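Local structure of acid phosphatase (Bacillus anthracis, 2I33) at residues A[158-166]-A[182-190]. The protein is a class C acid phosphatase of the HAD superfamily that probably uses its bound magnesium ion to hydrolyse phosphate monoesters at acidic pH. Sequence-based numbering, arbitrary orientation.
Sequences EKGKEKRRE and LSDFTGFDG
R165 slides its guanidinium between its own helix start and the loop 182-190, sandwiched by backbone on two faces. The carbonyl oxygen of F185 lies 3.2 Å above the guanidinium plane on one face, offset toward the rim, with the amide N of T186 over the centre; K161 C and E162 N back the opposite face. In the guanidinium plane, NH1 donates to S183 O (2.9 Å, 163°), approaching from above the carbonyl plane instead of along a lone pair. The other edge is held from within the helix, where NE and NH2 both reach OE1 of E162 side-on, NE at 2.9 Å. The bend at chi3 (-72°) turns the group across the loop, and with two edges gripped its rotation should be well fixed. CG2 of T186 packs against this ion pair, 3.4 Å from both R165 NE and E162 OE1.

K161, at the N-cap position, takes a different course: its chain runs out extended beyond CG, and NZ meets OD1 of D184 at 2.7 Å in a salt bridge, arriving from above the carboxylate plane. This is the active-site side of the HAD fold, where loops following the parallel strands gather round the magnesium ion bound by D65, D67 and D180. The side chain of D184 lies about 4 Å from the metal, and NZ of K161 also forms a salt bridge with D65 and a hydrogen bond to the carbonyl oxygen of I123, consistent with K161 being the motif III lysine of HAD phosphatases.

The exposed D189 stays beyond salt-bridge distance of R165, OD2 lying 4.1 Å from NH2, and ordered waters bridge the two segments. One accepts from K161 N and R165 NH2 and sits near S183 O and D189 OD1; another links R165 NH1 to D184 O.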
loop_
_atom_site.group_PDB
_atom_site.type_symbol
_atom_site.label_atom_id
_atom_site.label_comp_id
_atom_site.label_asym_id
_atom_site.label_seq_id
_atom_site.Cartn_x
_atom_site.Cartn_y
_atom_site.Cartn_z
ATOM N N GLU A 158 6.934 -19.247 20.065
ATOM C CA GLU A 158 7.219 -19.400 18.639
ATOM C C GLU A 158 7.659 -18.070 18.036
ATOM O O GLU A 158 6.982 -17.045 18.197
ATOM C CB GLU A 158 6.014 -19.945 17.864
ATOM C CG GLU A 158 6.312 -20.149 16.370
ATOM C CD GLU A 158 5.145 -20.693 15.564
ATOM O OE1 GLU A 158 4.080 -21.017 16.158
ATOM O OE2 GLU A 158 5.312 -20.787 14.316
ATOM N N LYS A 159 8.788 -18.104 17.338
ATOM C CA LYS A 159 9.319 -16.950 16.628
ATOM C C LYS A 159 8.865 -17.001 15.168
ATOM O O LYS A 159 9.194 -17.918 14.432
ATOM N N GLY A 160 8.096 -16.008 14.736
ATOM C CA GLY A 160 7.751 -15.907 13.338
ATOM C C GLY A 160 6.823 -17.017 12.907
ATOM O O GLY A 160 6.176 -17.653 13.735
ATOM N N LYS A 161 6.794 -17.256 11.600
ATOM C CA LYS A 161 5.851 -18.180 10.980
ATOM C C LYS A 161 6.505 -19.302 10.186
ATOM O O LYS A 161 5.800 -20.153 9.645
ATOM C CB LYS A 161 4.947 -17.401 10.026
ATOM C CG LYS A 161 3.963 -16.524 10.736
ATOM C CD LYS A 161 3.302 -15.587 9.755
ATOM C CE LYS A 161 2.149 -14.825 10.413
ATOM N NZ LYS A 161 1.365 -14.052 9.435
ATOM N N GLU A 162 7.828 -19.289 10.082
ATOM C CA GLU A 162 8.486 -20.244 9.193
ATOM C C GLU A 162 8.099 -21.672 9.548
ATOM O O GLU A 162 7.971 -22.524 8.653
ATOM C CB GLU A 162 10.007 -20.063 9.189
ATOM C CG GLU A 162 10.755 -20.938 8.157
ATOM C CD GLU A 162 10.317 -20.745 6.697
ATOM O OE1 GLU A 162 9.850 -19.648 6.285
ATOM O OE2 GLU A 162 10.470 -21.729 5.934
ATOM N N LYS A 163 7.931 -21.964 10.839
ATOM C CA LYS A 163 7.580 -23.320 11.268
ATOM C C LYS A 163 6.250 -23.798 10.672
ATOM O O LYS A 163 6.137 -24.948 10.221
ATOM C CB LYS A 163 7.541 -23.392 12.795
ATOM C CG LYS A 163 7.109 -24.712 13.364
ATOM C CD LYS A 163 7.307 -24.724 14.864
ATOM C CE LYS A 163 7.079 -26.097 15.436
ATOM N NZ LYS A 163 7.080 -26.053 16.918
ATOM N N ARG A 164 5.251 -22.921 10.682
ATOM C CA ARG A 164 3.948 -23.261 10.118
ATOM C C ARG A 164 3.994 -23.359 8.589
ATOM O O ARG A 164 3.360 -24.239 8.008
ATOM C CB ARG A 164 2.884 -22.268 10.607
ATOM C CG ARG A 164 2.519 -22.514 12.049
ATOM C CD ARG A 164 1.834 -21.323 12.631
ATOM N NE ARG A 164 2.807 -20.327 13.099
ATOM C CZ ARG A 164 2.496 -19.060 13.378
ATOM N NH1 ARG A 164 1.282 -18.627 13.176
ATOM N NH2 ARG A 164 3.431 -18.235 13.813
ATOM N N ARG A 165 4.745 -22.465 7.949
ATOM C CA ARG A 165 4.925 -22.506 6.486
ATOM C C ARG A 165 5.562 -23.817 6.100
ATOM O O ARG A 165 5.123 -24.495 5.163
ATOM C CB ARG A 165 5.834 -21.386 5.994
ATOM C CG ARG A 165 5.186 -20.048 5.966
ATOM C CD ARG A 165 6.026 -19.007 5.232
ATOM N NE ARG A 165 7.208 -18.595 5.986
ATOM C CZ ARG A 165 7.317 -17.465 6.687
ATOM N NH1 ARG A 165 6.307 -16.620 6.806
ATOM N NH2 ARG A 165 8.455 -17.188 7.310
ATOM N N GLU A 166 6.603 -24.194 6.838
ATOM C CA GLU A 166 7.321 -25.408 6.511
ATOM C C GLU A 166 6.388 -26.611 6.674
ATOM O O GLU A 166 6.429 -27.521 5.850
ATOM C CB GLU A 166 8.580 -25.533 7.369
ATOM C CG GLU A 166 9.548 -26.620 6.899
ATOM C CD GLU A 166 9.109 -28.011 7.292
ATOM O OE1 GLU A 166 8.329 -28.130 8.266
ATOM O OE2 GLU A 166 9.563 -28.992 6.648
ATOM N N LEU A 182 6.330 -8.237 5.839
ATOM C CA LEU A 182 7.312 -9.046 5.099
ATOM C C LEU A 182 7.497 -10.401 5.737
ATOM O O LEU A 182 7.745 -11.367 5.038
ATOM C CB LEU A 182 8.660 -8.344 4.997
ATOM C CG LEU A 182 8.678 -7.103 4.122
ATOM C CD1 LEU A 182 10.038 -6.444 4.196
ATOM C CD2 LEU A 182 8.243 -7.421 2.729
ATOM N N SER A 183 7.349 -10.478 7.057
ATOM C CA SER A 183 7.516 -11.765 7.753
ATOM C C SER A 183 6.349 -12.748 7.480
ATOM O O SER A 183 6.379 -13.900 7.924
ATOM C CB SER A 183 7.789 -11.592 9.252
ATOM O OG SER A 183 6.876 -10.717 9.830
ATOM N N ASP A 184 5.356 -12.306 6.723
ATOM C CA ASP A 184 4.324 -13.212 6.194
ATOM C C ASP A 184 4.813 -14.005 4.981
ATOM O O ASP A 184 4.115 -14.896 4.493
ATOM C CB ASP A 184 3.091 -12.420 5.807
ATOM C CG ASP A 184 2.486 -11.664 6.974
ATOM O OD1 ASP A 184 2.690 -12.068 8.145
ATOM O OD2 ASP A 184 1.801 -10.651 6.701
ATOM N N PHE A 185 5.983 -13.622 4.487
ATOM C CA PHE A 185 6.691 -14.324 3.425
ATOM C C PHE A 185 7.977 -14.881 3.965
ATOM O O PHE A 185 8.480 -14.456 4.998
ATOM C CB PHE A 185 7.041 -13.365 2.310
ATOM C CG PHE A 185 5.928 -12.445 1.962
ATOM C CD1 PHE A 185 4.694 -12.961 1.610
ATOM C CD2 PHE A 185 6.073 -11.090 2.033
ATOM C CE1 PHE A 185 3.641 -12.143 1.268
ATOM C CE2 PHE A 185 5.006 -10.268 1.724
ATOM C CZ PHE A 185 3.784 -10.798 1.365
ATOM N N THR A 186 8.578 -15.771 3.196
ATOM C CA THR A 186 9.832 -16.368 3.602
ATOM C C THR A 186 10.991 -15.382 3.412
ATOM O O THR A 186 11.072 -14.699 2.388
ATOM C CB THR A 186 10.059 -17.621 2.764
ATOM O OG1 THR A 186 9.920 -17.285 1.379
ATOM C CG2 THR A 186 9.009 -18.650 3.103
ATOM N N GLY A 187 11.887 -15.328 4.382
ATOM C CA GLY A 187 13.156 -14.622 4.214
ATOM C C GLY A 187 13.292 -13.216 4.771
ATOM O O GLY A 187 14.243 -12.503 4.413
ATOM N N PHE A 188 12.382 -12.816 5.666
ATOM C CA PHE A 188 12.389 -11.459 6.212
ATOM C C PHE A 188 12.236 -11.376 7.737
ATOM O O PHE A 188 11.693 -10.386 8.262
ATOM C CB PHE A 188 11.251 -10.668 5.567
ATOM C CG PHE A 188 11.330 -10.601 4.080
ATOM C CD1 PHE A 188 12.081 -9.612 3.445
ATOM C CD2 PHE A 188 10.630 -11.514 3.300
ATOM C CE1 PHE A 188 12.115 -9.550 2.033
ATOM C CE2 PHE A 188 10.695 -11.469 1.922
ATOM C CZ PHE A 188 11.443 -10.489 1.290
ATOM N N ASP A 189 12.687 -12.403 8.444
ATOM C CA ASP A 189 12.557 -12.425 9.907
ATOM C C ASP A 189 13.658 -11.656 10.624
ATOM O O ASP A 189 14.858 -11.926 10.452
ATOM C CB ASP A 189 12.573 -13.858 10.431
ATOM C CG ASP A 189 11.366 -14.655 9.995
ATOM O OD1 ASP A 189 10.240 -14.133 10.105
ATOM O OD2 ASP A 189 11.555 -15.820 9.567
ATOM N N GLY A 190 13.236 -10.728 11.473
ATOM C CA GLY A 190 14.111 -10.152 12.490
ATOM C C GLY A 190 15.263 -9.340 11.944
ATOM O O GLY A 190 16.299 -9.200 12.590
HETATM O O HOH W 1 9.886 -17.459 11.063
HETATM O O HOH W 2 8.012 -15.274 9.673
HETATM O O HOH W 3 11.530 -16.922 6.973
HETATM O O HOH W 4 3.529 -16.983 6.049
#